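Local coordinates for protein rhamnosidase B (PDB 2OKX) that probably hydrolyses terminal alpha-L-rhamnose from glycosides, as a glycoside hydrolase of family 78 that carries bound calcium, at residues N418-V423 with H522-R527. Numbering follows the deposited sequence.
With CA (calcium ion), chain C.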
loop_
_atom_site.group_PDB
_atom_site.type_symbol
_atom_site.label_atom_id
_atom_site.label_comp_id
_atom_site.label_asym_id
_atom_site.label_seq_id
_atom_site.Cartn_x
_atom_site.Cartn_y
_atom_site.Cartn_z
ATOM N N ASN A 418 21.428 -13.898 19.656
ATOM C CA ASN A 418 22.005 -14.631 18.530
ATOM C C ASN A 418 20.985 -14.823 17.416
ATOM O O ASN A 418 21.348 -15.004 16.254
ATOM C CB ASN A 418 22.495 -16.015 18.979
ATOM C CG ASN A 418 23.716 -15.950 19.880
ATOM O OD1 ASN A 418 24.049 -16.926 20.560
ATOM N ND2 ASN A 418 24.398 -14.812 19.880
ATOM N N ALA A 419 19.704 -14.791 17.775
ATOM C CA ALA A 419 18.639 -14.986 16.800
ATOM C C ALA A 419 18.607 -13.931 15.697
ATOM O O ALA A 419 18.107 -14.190 14.604
ATOM C CB ALA A 419 17.285 -15.038 17.514
ATOM N N ILE A 420 19.140 -12.746 15.970
ATOM C CA ILE A 420 19.127 -11.689 14.963
ATOM C C ILE A 420 20.512 -11.363 14.418
ATOM O O ILE A 420 20.677 -10.380 13.700
ATOM C CB ILE A 420 18.531 -10.389 15.523
ATOM C CG1 ILE A 420 19.376 -9.901 16.704
ATOM C CG2 ILE A 420 17.086 -10.621 15.940
ATOM C CD1 ILE A 420 19.113 -8.455 17.098
ATOM N N LEU A 421 21.497 -12.190 14.759
ATOM C CA LEU A 421 22.873 -11.979 14.315
ATOM C C LEU A 421 23.336 -13.030 13.310
ATOM O O LEU A 421 22.960 -14.199 13.398
ATOM C CB LEU A 421 23.817 -11.997 15.525
ATOM C CG LEU A 421 23.583 -10.930 16.601
ATOM C CD1 LEU A 421 24.522 -11.162 17.771
ATOM C CD2 LEU A 421 23.804 -9.544 16.007
ATOM N N PRO A 422 24.149 -12.621 12.325
ATOM C CA PRO A 422 24.636 -13.586 11.336
ATOM C C PRO A 422 25.846 -14.321 11.913
ATOM O O PRO A 422 26.987 -14.085 11.510
ATOM C CB PRO A 422 24.986 -12.703 10.141
ATOM C CG PRO A 422 25.470 -11.446 10.799
ATOM C CD PRO A 422 24.470 -11.240 11.923
ATOM N N VAL A 423 25.576 -15.203 12.876
ATOM C CA VAL A 423 26.611 -15.989 13.551
ATOM C C VAL A 423 26.195 -17.459 13.589
ATOM O O VAL A 423 25.024 -17.781 13.398
ATOM C CB VAL A 423 26.834 -15.505 15.011
ATOM C CG1 VAL A 423 27.320 -14.065 15.015
ATOM C CG2 VAL A 423 25.540 -15.622 15.816
ATOM N N HIS A 522 17.858 -19.949 14.766
ATOM C CA HIS A 522 19.133 -19.712 14.102
ATOM C C HIS A 522 19.194 -18.320 13.498
ATOM O O HIS A 522 20.253 -17.697 13.473
ATOM C CB HIS A 522 19.388 -20.769 13.025
ATOM C CG HIS A 522 19.796 -22.099 13.581
ATOM N ND1 HIS A 522 18.895 -22.984 14.132
ATOM C CD2 HIS A 522 21.017 -22.666 13.727
ATOM C CE1 HIS A 522 19.542 -24.039 14.594
ATOM N NE2 HIS A 522 20.830 -23.871 14.362
ATOM N N GLU A 523 18.061 -17.843 13.000
ATOM C CA GLU A 523 17.982 -16.502 12.436
ATOM C C GLU A 523 16.572 -16.089 12.047
ATOM O O GLU A 523 15.754 -16.913 11.629
ATOM C CB GLU A 523 18.902 -16.352 11.222
ATOM C CG GLU A 523 18.658 -17.331 10.090
ATOM C CD GLU A 523 19.608 -17.100 8.929
ATOM O OE1 GLU A 523 20.809 -16.882 9.188
ATOM O OE2 GLU A 523 19.167 -17.139 7.761
ATOM N N ILE A 524 16.299 -14.802 12.227
ATOM C CA ILE A 524 15.025 -14.196 11.869
ATOM C C ILE A 524 15.498 -12.953 11.119
ATOM O O ILE A 524 16.399 -12.245 11.579
ATOM C CB ILE A 524 14.181 -13.832 13.128
ATOM C CG1 ILE A 524 12.907 -13.087 12.717
ATOM C CG2 ILE A 524 14.992 -12.998 14.093
ATOM C CD1 ILE A 524 11.948 -13.903 11.861
ATOM N N TYR A 525 14.922 -12.707 9.950
ATOM C CA TYR A 525 15.354 -11.578 9.135
ATOM C C TYR A 525 14.283 -11.212 8.125
ATOM O O TYR A 525 13.200 -11.797 8.108
ATOM C CB TYR A 525 16.613 -11.974 8.366
ATOM C CG TYR A 525 16.396 -13.214 7.519
ATOM C CD1 TYR A 525 16.602 -14.492 8.044
ATOM C CD2 TYR A 525 15.906 -13.111 6.216
ATOM C CE1 TYR A 525 16.319 -15.639 7.291
ATOM C CE2 TYR A 525 15.619 -14.243 5.461
ATOM C CZ TYR A 525 15.826 -15.503 6.004
ATOM O OH TYR A 525 15.522 -16.617 5.254
ATOM N N ILE A 526 14.594 -10.238 7.280
ATOM C CA ILE A 526 13.670 -9.840 6.233
ATOM C C ILE A 526 14.438 -9.730 4.930
ATOM O O ILE A 526 15.591 -9.298 4.915
ATOM C CB ILE A 526 12.983 -8.474 6.524
ATOM C CG1 ILE A 526 11.890 -8.227 5.479
ATOM C CG2 ILE A 526 14.013 -7.324 6.489
ATOM C CD1 ILE A 526 11.016 -7.006 5.742
ATOM N N ARG A 527 13.825 -10.176 3.841
ATOM C CA ARG A 527 14.461 -10.042 2.545
ATOM C C ARG A 527 13.782 -8.805 1.983
ATOM O O ARG A 527 12.667 -8.872 1.457
ATOM C CB ARG A 527 14.205 -11.278 1.667
ATOM C CG ARG A 527 14.857 -12.552 2.218
ATOM C CD ARG A 527 14.650 -13.763 1.306
ATOM N NE ARG A 527 15.368 -13.619 0.044
ATOM C CZ ARG A 527 16.675 -13.815 -0.109
ATOM N NH1 ARG A 527 17.429 -14.178 0.923
ATOM N NH2 ARG A 527 17.232 -13.627 -1.296
HETATM CA CA CA C . 22.688 -18.338 12.850
HETATM O O HOH W 1 22.529 -17.102 14.802
HETATM O O HOH W 2 22.576 -16.394 11.584
HETATM O O HOH W 3 22.740 -20.405 14.070
#
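The gamma-methyl branches of I420 and I524 meet at 3.7 Å between the two CG2 atoms, the side chains crossing at a slant. In I524, CG1 stands anti to the backbone N (chi1 175°), which puts CG2 between the backbone N and the carbonyl carbon, 3.4 Å from A419 O. The first bond of the I420 side chain leads away from the strand, and CG2 alone meets I524 while the longer branch turns elsewhere; I441 of strand 436-443 and P205 pack on it. A419 O receives a weak, bent bond from I524 N (3.0 Å, 134° at the hydrogen) and a CH...O contact from E523 CA (3.2 Å). The A419 carbonyl and the I420 methyl thus set this short 3-10 turn, 418-420, against strand 520-528, in the concanavalin-like domain, where H522 and E523 form a classic beta bulge opposite E454. At the bulge a calcium ion joins loop to strand through V423 O (2.5 Å) and H522 O (2.6 Å), with three waters and two ligands from elsewhere. P422 centres an inverse gamma turn just before V423. One calcium-bound water links L421 O to E523 OE1 (3.0 Å from that carboxylate oxygen), and another donates to N418 O. The E523 chain runs extended beyond CG (chi2 180°); its OE2 forms a salt bridge with K202 and OE1 also bonds Y204 OH, so the second-shell carboxylate steadying the water shared with L421 O is itself held from strand 201-203 and the residue following it.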